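Local structure of DegV family protein (Eubacterium eligens, 3FDJ) at residues L6-M20 against G119-I133. The protein is of unknown function but, as a member of the DegV family, probably binds a fatty acid, as characterised relatives do. Numbering follows the deposited sequence. Where two conformers were deposited one is given.
Sequences LVADSACDIKELRGM and GPQMRIILEQLQQMI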
ATOM      1  N   LEU A   6      10.750   1.936 -12.667  1.00  7.62           N
ATOM      2  CA  LEU A   6      10.050   1.999 -11.395  1.00  8.37           C
ATOM      3  C   LEU A   6      10.020   0.609 -10.716  1.00  8.22           C
ATOM      4  O   LEU A   6       9.748  -0.402 -11.357  1.00  8.65           O
ATOM      5  CB  LEU A   6       8.628   2.557 -11.603  1.00  8.16           C
ATOM      6  CG  LEU A   6       8.530   3.935 -12.263  1.00 10.24           C
ATOM      7  CD1 LEU A   6       7.037   4.406 -12.341  1.00 11.25           C
ATOM      8  CD2 LEU A   6       9.412   4.973 -11.584  1.00  8.85           C
ATOM      9  N   VAL A   7      10.319   0.572  -9.422  1.00  8.66           N
ATOM     10  CA  VAL A   7      10.324  -0.665  -8.646  1.00  8.59           C
ATOM     11  C   VAL A   7       9.529  -0.416  -7.371  1.00  9.28           C
ATOM     12  O   VAL A   7       9.590   0.695  -6.801  1.00  9.23           O
ATOM     13  CB  VAL A   7      11.775  -1.102  -8.307  1.00  9.39           C
ATOM     14  CG1 VAL A   7      11.806  -2.409  -7.512  1.00  9.55           C
ATOM     15  CG2 VAL A   7      12.621  -1.290  -9.600  1.00  7.98           C
ATOM     16  N   ALA A   8       8.770  -1.414  -6.924  1.00  7.99           N
ATOM     17  CA  ALA A   8       8.070  -1.286  -5.647  1.00  8.71           C
ATOM     18  C   ALA A   8       7.970  -2.620  -4.975  1.00  9.60           C
ATOM     19  O   ALA A   8       7.944  -3.648  -5.634  1.00  9.83           O
ATOM     20  CB  ALA A   8       6.668  -0.701  -5.857  1.00  7.72           C
ATOM     21  N   ASP A   9       7.901  -2.630  -3.646  1.00 10.02           N
ATOM     22  CA  ASP A   9       7.519  -3.861  -3.007  1.00 11.34           C
ATOM     23  C   ASP A   9       6.040  -4.202  -3.259  1.00 10.80           C
ATOM     24  O   ASP A   9       5.218  -3.345  -3.620  1.00 10.06           O
ATOM     25  CB  ASP A   9       7.878  -3.879  -1.542  1.00 12.10           C
ATOM     26  CG  ASP A   9       7.061  -2.939  -0.748  1.00 15.69           C
ATOM     27  OD1 ASP A   9       5.816  -3.169  -0.664  1.00 21.77           O
ATOM     28  OD2 ASP A   9       7.661  -1.996  -0.168  1.00 20.58           O
ATOM     29  N   SER A  10       5.724  -5.474  -3.046  1.00  9.56           N
ATOM     30  CA  SER A  10       4.414  -6.029  -3.391  1.00  9.95           C
ATOM     31  C   SER A  10       3.258  -5.485  -2.533  1.00 10.63           C
ATOM     32  O   SER A  10       2.101  -5.738  -2.847  1.00 11.05           O
ATOM     33  CB  SER A  10       4.467  -7.562  -3.307  1.00  9.50           C
ATOM     34  OG  SER A  10       4.601  -8.006  -1.961  1.00 10.01           O
ATOM     35  N   ALA A  11       3.563  -4.716  -1.487  1.00 11.14           N
ATOM     36  CA  ALA A  11       2.515  -3.986  -0.753  1.00 11.37           C
ATOM     37  C   ALA A  11       1.807  -2.949  -1.632  1.00 11.45           C
ATOM     38  O   ALA A  11       0.769  -2.431  -1.222  1.00 12.11           O
ATOM     39  CB  ALA A  11       3.061  -3.332   0.488  1.00 10.86           C
ATOM     40  N   CYS A  12       2.347  -2.652  -2.816  1.00 10.93           N
ATOM     41  CA  CYS A  12       1.679  -1.744  -3.755  1.00 11.62           C
ATOM     42  C   CYS A  12       0.477  -2.382  -4.465  1.00 12.22           C
ATOM     43  O   CYS A  12      -0.284  -1.689  -5.136  1.00 12.26           O
ATOM     44  CB  CYS A  12       2.669  -1.203  -4.780  1.00 11.70           C
ATOM     45  SG  CYS A  12       3.169  -2.388  -5.998  1.00 14.05           S
ATOM     46  N   ASP A  13       0.325  -3.701  -4.316  1.00 12.97           N
ATOM     47  CA  ASP A  13      -0.821  -4.488  -4.840  1.00 13.75           C
ATOM     48  C   ASP A  13      -0.835  -4.691  -6.369  1.00 14.25           C
ATOM     49  O   ASP A  13      -1.715  -5.399  -6.874  1.00 15.79           O
ATOM     50  CB  ASP A  13      -2.196  -3.902  -4.422  1.00 13.46           C
ATOM     51  CG  ASP A  13      -2.344  -3.686  -2.903  1.00 14.64           C
ATOM     52  OD1 ASP A  13      -2.123  -4.654  -2.137  1.00 16.79           O
ATOM     53  OD2 ASP A  13      -2.739  -2.552  -2.489  1.00 15.96           O
ATOM     54  N   ILE A  14       0.111  -4.102  -7.101  1.00 14.81           N
ATOM     55  CA  ILE A  14       0.090  -4.156  -8.570  1.00 15.03           C
ATOM     56  C   ILE A  14       1.344  -4.827  -9.094  1.00 15.45           C
ATOM     57  O   ILE A  14       2.366  -4.902  -8.391  1.00 13.68           O
ATOM     58  CB  ILE A  14      -0.118  -2.770  -9.226  1.00 14.74           C
ATOM     59  CG1 ILE A  14       0.992  -1.784  -8.861  1.00 16.36           C
ATOM     60  CG2 ILE A  14      -1.463  -2.207  -8.779  1.00 16.76           C
ATOM     61  CD1 ILE A  14       1.059  -0.543  -9.746  1.00 16.61           C
ATOM     62  N   LYS A  15       1.220  -5.339 -10.311  1.00 15.55           N
ATOM     63  CA  LYS A  15       2.301  -6.055 -10.990  1.00 17.12           C
ATOM     64  C   LYS A  15       2.752  -5.379 -12.284  1.00 16.49           C
ATOM     65  O   LYS A  15       3.806  -5.732 -12.812  1.00 15.67           O
ATOM     66  CB  LYS A  15       1.870  -7.491 -11.293  1.00 18.33           C
ATOM     67  CG  LYS A  15       2.196  -8.506 -10.203  1.00 22.58           C
ATOM     68  CD  LYS A  15       1.125  -8.602  -9.141  1.00 28.57           C
ATOM     69  CE  LYS A  15       1.455  -9.716  -8.130  1.00 29.71           C
ATOM     70  NZ  LYS A  15       0.710  -9.529  -6.849  1.00 31.00           N
ATOM     71  N   GLU A  16       1.966  -4.434 -12.790  1.00 15.91           N
ATOM     72  CA  GLU A  16       2.282  -3.690 -13.998  1.00 16.74           C
ATOM     73  C   GLU A  16       1.805  -2.246 -13.899  1.00 16.85           C
ATOM     74  O   GLU A  16       0.916  -1.912 -13.110  1.00 17.65           O
ATOM     75  CB  GLU A  16       1.631  -4.348 -15.235  1.00 17.19           C
ATOM     76  CG  GLU A  16       0.090  -4.263 -15.236  1.00 20.86           C
ATOM     77  CD  GLU A  16      -0.557  -4.798 -16.516  1.00 26.25           C
ATOM     78  OE1 GLU A  16       0.125  -4.851 -17.570  1.00 27.35           O
ATOM     79  OE2 GLU A  16      -1.764  -5.167 -16.451  1.00 29.32           O
ATOM     80  N   LEU A  17       2.409  -1.395 -14.706  1.00 17.02           N
ATOM     81  CA  LEU A  17       2.022  -0.014 -14.847  1.00 17.66           C
ATOM     82  C   LEU A  17       2.053   0.197 -16.356  1.00 18.23           C
ATOM     83  O   LEU A  17       3.129   0.317 -16.947  1.00 16.65           O
ATOM     84  CB  LEU A  17       3.058   0.861 -14.147  1.00 18.11           C
ATOM     85  CG  LEU A  17       2.796   1.946 -13.110  1.00 20.44           C
ATOM     86  CD1 LEU A  17       1.655   1.648 -12.188  1.00 19.60           C
ATOM     87  CD2 LEU A  17       4.114   2.192 -12.346  1.00 19.08           C
ATOM     88  N   ARG A  18       0.885   0.196 -16.996  1.00 19.04           N
ATOM     89  CA  ARG A  18       0.858   0.148 -18.446  1.00 20.68           C
ATOM     90  C   ARG A  18       1.573   1.381 -18.966  1.00 20.31           C
ATOM     91  O   ARG A  18       1.327   2.476 -18.490  1.00 22.09           O
ATOM     92  CB  ARG A  18      -0.581   0.048 -18.979  1.00 21.51           C
ATOM     93  CG  ARG A  18      -0.694  -0.134 -20.486  1.00 25.40           C
ATOM     94  CD  ARG A  18      -0.113  -1.470 -21.042  1.00 30.84           C
ATOM     95  NE  ARG A  18      -0.807  -2.674 -20.550  1.00 34.64           N
ATOM     96  CZ  ARG A  18      -0.764  -3.879 -21.129  1.00 37.14           C
ATOM     97  NH1 ARG A  18      -0.079  -4.082 -22.257  1.00 37.68           N
ATOM     98  NH2 ARG A  18      -1.434  -4.899 -20.587  1.00 38.87           N
ATOM     99  N   GLY A  19       2.508   1.169 -19.879  1.00 20.02           N
ATOM    100  CA  GLY A  19       3.314   2.240 -20.472  1.00 19.55           C
ATOM    101  C   GLY A  19       4.652   2.510 -19.800  1.00 18.64           C
ATOM    102  O   GLY A  19       5.446   3.296 -20.308  1.00 20.09           O
HETATM  103  N   MSE A  20       4.898   1.863 -18.663  0.50 17.47           N
HETATM  104  CA  MSE A  20       6.121   2.067 -17.887  0.50 16.10           C
HETATM  105  C   MSE A  20       6.901   0.772 -17.755  0.50 15.25           C
HETATM  106  O   MSE A  20       6.358  -0.318 -17.943  0.50 14.56           O
HETATM  107  CB  MSE A  20       5.772   2.523 -16.478  0.50 16.24           C
HETATM  108  CG  MSE A  20       5.349   3.951 -16.369  0.50 15.89           C
HETATM  109 SE   MSE A  20       6.848   5.197 -16.414  0.40 14.56          SE
HETATM  110  CE  MSE A  20       8.253   4.077 -15.662  0.50 15.99           C
ATOM    111  N   GLY A 119      -0.023   0.196   0.036  1.00  8.80           N
ATOM    112  CA  GLY A 119      -1.122  -0.053  -0.878  1.00  8.40           C
ATOM    113  C   GLY A 119      -1.429   1.095  -1.803  1.00  8.31           C
ATOM    114  O   GLY A 119      -0.565   1.515  -2.574  1.00  9.05           O
ATOM    115  N   PRO A 120      -2.677   1.606  -1.748  1.00  7.73           N
ATOM    116  CA  PRO A 120      -3.056   2.582  -2.748  1.00  8.53           C
ATOM    117  C   PRO A 120      -2.277   3.880  -2.714  1.00  8.20           C
ATOM    118  O   PRO A 120      -2.207   4.560  -3.734  1.00  7.31           O
ATOM    119  CB  PRO A 120      -4.553   2.819  -2.481  1.00  8.94           C
ATOM    120  CG  PRO A 120      -4.759   2.392  -1.090  1.00  9.90           C
ATOM    121  CD  PRO A 120      -3.817   1.221  -0.915  1.00  8.25           C
ATOM    122  N   GLN A 121      -1.696   4.236  -1.570  1.00  8.97           N
ATOM    123  CA  GLN A 121      -0.842   5.427  -1.525  1.00  9.54           C
ATOM    124  C   GLN A 121       0.470   5.192  -2.291  1.00  9.71           C
ATOM    125  O   GLN A 121       0.941   6.088  -3.011  1.00 10.49           O
ATOM    126  CB  GLN A 121      -0.620   5.884  -0.073  1.00 10.46           C
ATOM    127  CG  GLN A 121       0.027   7.293   0.079  1.00 12.28           C
ATOM    128  CD  GLN A 121      -0.327   8.010   1.392  1.00 14.02           C
ATOM    129  OE1 GLN A 121      -0.771   7.396   2.360  1.00 16.38           O
ATOM    130  NE2 GLN A 121      -0.055   9.320   1.448  1.00 15.56           N
HETATM  131  N   MSE A 122       1.031   3.993  -2.162  1.00  9.16           N
HETATM  132  CA  MSE A 122       2.196   3.579  -2.977  1.00  9.13           C
HETATM  133  C   MSE A 122       1.810   3.608  -4.451  1.00  9.42           C
HETATM  134  O   MSE A 122       2.571   4.120  -5.276  1.00  9.86           O
HETATM  135  CB  MSE A 122       2.699   2.174  -2.587  1.00  9.73           C
HETATM  136  CG  MSE A 122       3.228   2.093  -1.171  1.00 10.63           C
HETATM  137 SE   MSE A 122       3.708   0.296  -0.711  0.80  9.49          SE
HETATM  138  CE  MSE A 122       5.221   0.058  -1.993  1.00  8.43           C
ATOM    139  N   ARG A 123       0.613   3.113  -4.783  1.00  8.90           N
ATOM    140  CA  ARG A 123       0.141   3.195  -6.170  1.00  9.10           C
ATOM    141  C   ARG A 123       0.073   4.624  -6.698  1.00  8.82           C
ATOM    142  O   ARG A 123       0.535   4.889  -7.811  1.00  8.06           O
ATOM    143  CB  ARG A 123      -1.204   2.481  -6.371  1.00  8.78           C
ATOM    144  CG  ARG A 123      -1.621   2.487  -7.792  1.00 10.16           C
ATOM    145  CD  ARG A 123      -2.842   1.652  -8.034  1.00 11.30           C
ATOM    146  NE  ARG A 123      -3.171   1.737  -9.445  1.00 11.58           N
ATOM    147  CZ  ARG A 123      -3.885   0.837 -10.115  1.00 15.69           C
ATOM    148  NH1 ARG A 123      -4.390  -0.254  -9.516  1.00 14.01           N
ATOM    149  NH2 ARG A 123      -4.071   1.024 -11.415  1.00 16.06           N
ATOM    150  N   ILE A 124      -0.495   5.538  -5.907  1.00  8.55           N
ATOM    151  CA  ILE A 124      -0.579   6.944  -6.304  1.00  9.02           C
ATOM    152  C   ILE A 124       0.817   7.552  -6.532  1.00  8.85           C
ATOM    153  O   ILE A 124       1.030   8.308  -7.476  1.00  9.60           O
ATOM    154  CB  ILE A 124      -1.436   7.754  -5.302  1.00  9.13           C
ATOM    155  CG1 ILE A 124      -2.911   7.426  -5.532  1.00  8.40           C
ATOM    156  CG2 ILE A 124      -1.221   9.264  -5.454  1.00  8.73           C
ATOM    157  CD1 ILE A 124      -3.916   8.217  -4.662  1.00 11.03           C
ATOM    158  N   ILE A 125       1.757   7.237  -5.663  1.00  8.98           N
ATOM    159  CA  ILE A 125       3.139   7.689  -5.850  1.00  9.31           C
ATOM    160  C   ILE A 125       3.707   7.166  -7.188  1.00  8.50           C
ATOM    161  O   ILE A 125       4.242   7.929  -7.988  1.00  7.86           O
ATOM    162  CB  ILE A 125       4.020   7.286  -4.653  1.00  9.22           C
ATOM    163  CG1 ILE A 125       3.555   8.047  -3.412  1.00  9.86           C
ATOM    164  CG2 ILE A 125       5.505   7.564  -4.939  1.00 11.27           C
ATOM    165  CD1 ILE A 125       4.107   7.513  -2.079  1.00 11.40           C
ATOM    166  N   LEU A 126       3.558   5.873  -7.424  1.00  8.76           N
ATOM    167  CA  LEU A 126       4.057   5.244  -8.655  1.00  8.81           C
ATOM    168  C   LEU A 126       3.449   5.892  -9.888  1.00  9.39           C
ATOM    169  O   LEU A 126       4.161   6.168 -10.862  1.00  9.81           O
ATOM    170  CB  LEU A 126       3.765   3.752  -8.644  1.00  8.46           C
ATOM    171  CG  LEU A 126       4.646   2.950  -7.711  1.00  9.12           C
ATOM    172  CD1 LEU A 126       4.001   1.605  -7.415  1.00 11.88           C
ATOM    173  CD2 LEU A 126       6.040   2.761  -8.327  1.00  7.79           C
ATOM    174  N   GLU A 127       2.143   6.165  -9.834  1.00  8.62           N
ATOM    175  CA  GLU A 127       1.481   6.805 -10.954  1.00  9.03           C
ATOM    176  C   GLU A 127       1.963   8.238 -11.202  1.00  8.75           C
ATOM    177  O   GLU A 127       1.973   8.708 -12.341  1.00  8.40           O
ATOM    178  CB  GLU A 127      -0.028   6.773 -10.806  1.00  8.39           C
ATOM    179  CG  GLU A 127      -0.635   5.368 -10.910  1.00 11.61           C
ATOM    180  CD  GLU A 127      -2.140   5.400 -10.807  1.00 16.35           C
ATOM    181  OE1 GLU A 127      -2.731   6.426 -11.229  1.00 20.95           O
ATOM    182  OE2 GLU A 127      -2.737   4.415 -10.328  1.00 17.10           O
ATOM    183  N   GLN A 128       2.316   8.945 -10.139  1.00  8.44           N
ATOM    184  CA  GLN A 128       2.823  10.294 -10.295  1.00  8.22           C
ATOM    185  C   GLN A 128       4.238  10.292 -10.869  1.00  8.14           C
ATOM    186  O   GLN A 128       4.570  11.164 -11.679  1.00  7.72           O
ATOM    187  CB  GLN A 128       2.766  11.077  -8.986  1.00  8.85           C
ATOM    188  CG  GLN A 128       3.113  12.542  -9.146  1.00  9.51           C
ATOM    189  CD  GLN A 128       2.140  13.335 -10.002  1.00 14.60           C
ATOM    190  OE1 GLN A 128       1.007  12.919 -10.268  1.00 16.10           O
ATOM    191  NE2 GLN A 128       2.595  14.495 -10.447  1.00 17.73           N
ATOM    192  N   LEU A 129       5.049   9.314 -10.466  1.00  7.31           N
ATOM    193  CA  LEU A 129       6.379   9.129 -11.023  1.00  7.24           C
ATOM    194  C   LEU A 129       6.225   8.875 -12.528  1.00  8.31           C
ATOM    195  O   LEU A 129       6.913   9.512 -13.356  1.00  8.38           O
ATOM    196  CB  LEU A 129       7.108   7.977 -10.358  1.00  6.42           C
ATOM    197  CG  LEU A 129       7.577   8.227  -8.914  1.00  8.28           C
ATOM    198  CD1 LEU A 129       8.022   6.901  -8.275  1.00  9.75           C
ATOM    199  CD2 LEU A 129       8.660   9.329  -8.902  1.00  7.56           C
ATOM    200  N   GLN A 130       5.282   7.998 -12.881  1.00  8.23           N
ATOM    201  CA  GLN A 130       5.025   7.707 -14.279  1.00  8.59           C
ATOM    202  C   GLN A 130       4.625   8.953 -15.057  1.00  8.63           C
ATOM    203  O   GLN A 130       5.178   9.228 -16.126  1.00  8.51           O
ATOM    204  CB  GLN A 130       3.925   6.654 -14.412  1.00  8.96           C
ATOM    205  CG  GLN A 130       3.431   6.498 -15.849  1.00 11.47           C
ATOM    206  CD  GLN A 130       2.434   5.374 -15.986  1.00 14.70           C
ATOM    207  OE1 GLN A 130       1.975   4.816 -14.986  1.00 14.71           O
ATOM    208  NE2 GLN A 130       2.119   5.018 -17.221  1.00 16.22           N
ATOM    209  N   GLN A 131       3.676   9.714 -14.518  1.00  8.44           N
ATOM    210  CA  GLN A 131       3.232  10.953 -15.156  1.00  9.32           C
ATOM    211  C   GLN A 131       4.396  11.938 -15.402  1.00  8.99           C
ATOM    212  O   GLN A 131       4.509  12.530 -16.487  1.00  8.52           O
ATOM    213  CB  GLN A 131       2.143  11.636 -14.331  1.00  9.89           C
ATOM    214  CG  GLN A 131       1.525  12.813 -15.055  1.00 13.66           C
ATOM    215  CD  GLN A 131       0.453  13.479 -14.249  1.00 19.03           C
ATOM    216  OE1 GLN A 131      -0.516  12.832 -13.827  1.00 21.78           O
ATOM    217  NE2 GLN A 131       0.621  14.781 -13.999  1.00 22.81           N
HETATM  218  N   MSE A 132       5.260  12.115 -14.408  1.00  9.45           N
HETATM  219  CA  MSE A 132       6.383  13.041 -14.565  1.00  9.98           C
HETATM  220  C   MSE A 132       7.403  12.549 -15.581  1.00 10.45           C
HETATM  221  O   MSE A 132       7.939  13.342 -16.370  1.00 10.60           O
HETATM  222  CB  MSE A 132       7.027  13.341 -13.212  1.00 10.43           C
HETATM  223  CG  MSE A 132       6.120  14.174 -12.331  1.00 12.29           C
HETATM  224 SE   MSE A 132       7.132  14.738 -10.732  0.80 22.11          SE
HETATM  225  CE  MSE A 132       6.960  13.307  -9.858  1.00  6.92           C
ATOM    226  N   ILE A 133       7.650  11.249 -15.590  1.00 10.41           N
ATOM    227  CA  ILE A 133       8.497  10.643 -16.605  1.00 11.50           C
ATOM    228  C   ILE A 133       7.915  10.874 -18.004  1.00 12.12           C
ATOM    229  O   ILE A 133       8.646  11.244 -18.936  1.00 11.93           O
ATOM    230  CB  ILE A 133       8.714   9.140 -16.330  1.00 11.53           C
ATOM    231  CG1 ILE A 133       9.552   8.968 -15.068  1.00 11.87           C
ATOM    232  CG2 ILE A 133       9.398   8.441 -17.540  1.00 13.11           C
ATOM    233  CD1 ILE A 133       9.621   7.528 -14.546  1.00 12.64           C
TER
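Leu126 packs its branches against both arms of 6-20: CD1 lies 3.9 Å from Ala8 CB and also meets Cys12 CB, CD2 faces Leu6 CB, and Leu17 CD2 crosses over its CB. Strand 6-9 runs antiparallel to helix 120-133 (177°, axes 9.9 Å apart), with Leu6 and Ala8 directed at the helix. Leu6 CD2 reaches Leu129 CB and, at 3.9 Å, Ile133 CD1. At the other end selenomethionine Met122, bent at chi3, brings CE to 3.5 Å from Asp9 OD1, while its SE rests on Ala11 CB. That OD1 accepts from Ala11 N, closing an Asx turn, and OD2 from Ile83 N.

Polar links are few. Gly119 N gives Ala11 O a weak bond (3.0 Å, 123°). Gln130, its CG anti to the backbone N (chi1 169°) and the chain extended, donates NE2 to Arg18 O at 2.9 Å, tilted from the carbonyl plane; Glu134 takes a second bond from NE2. With an alanine here, Arg18 O would probably lose this donor and the 17-20 turn its tie to the helix. Arg123, salt-bridged to Glu127 and in a cation-pi contact with Tyr256, passes Ile14 CG2 with NH1 at 3.6 Å.

The chemistry thus implies an apolar helix-on-sheet interface, with one good hydrogen bond, from Gln130 to the 17-20 turn, and one weak one where Gly119, at the N-cap, meets the 3-10 segment.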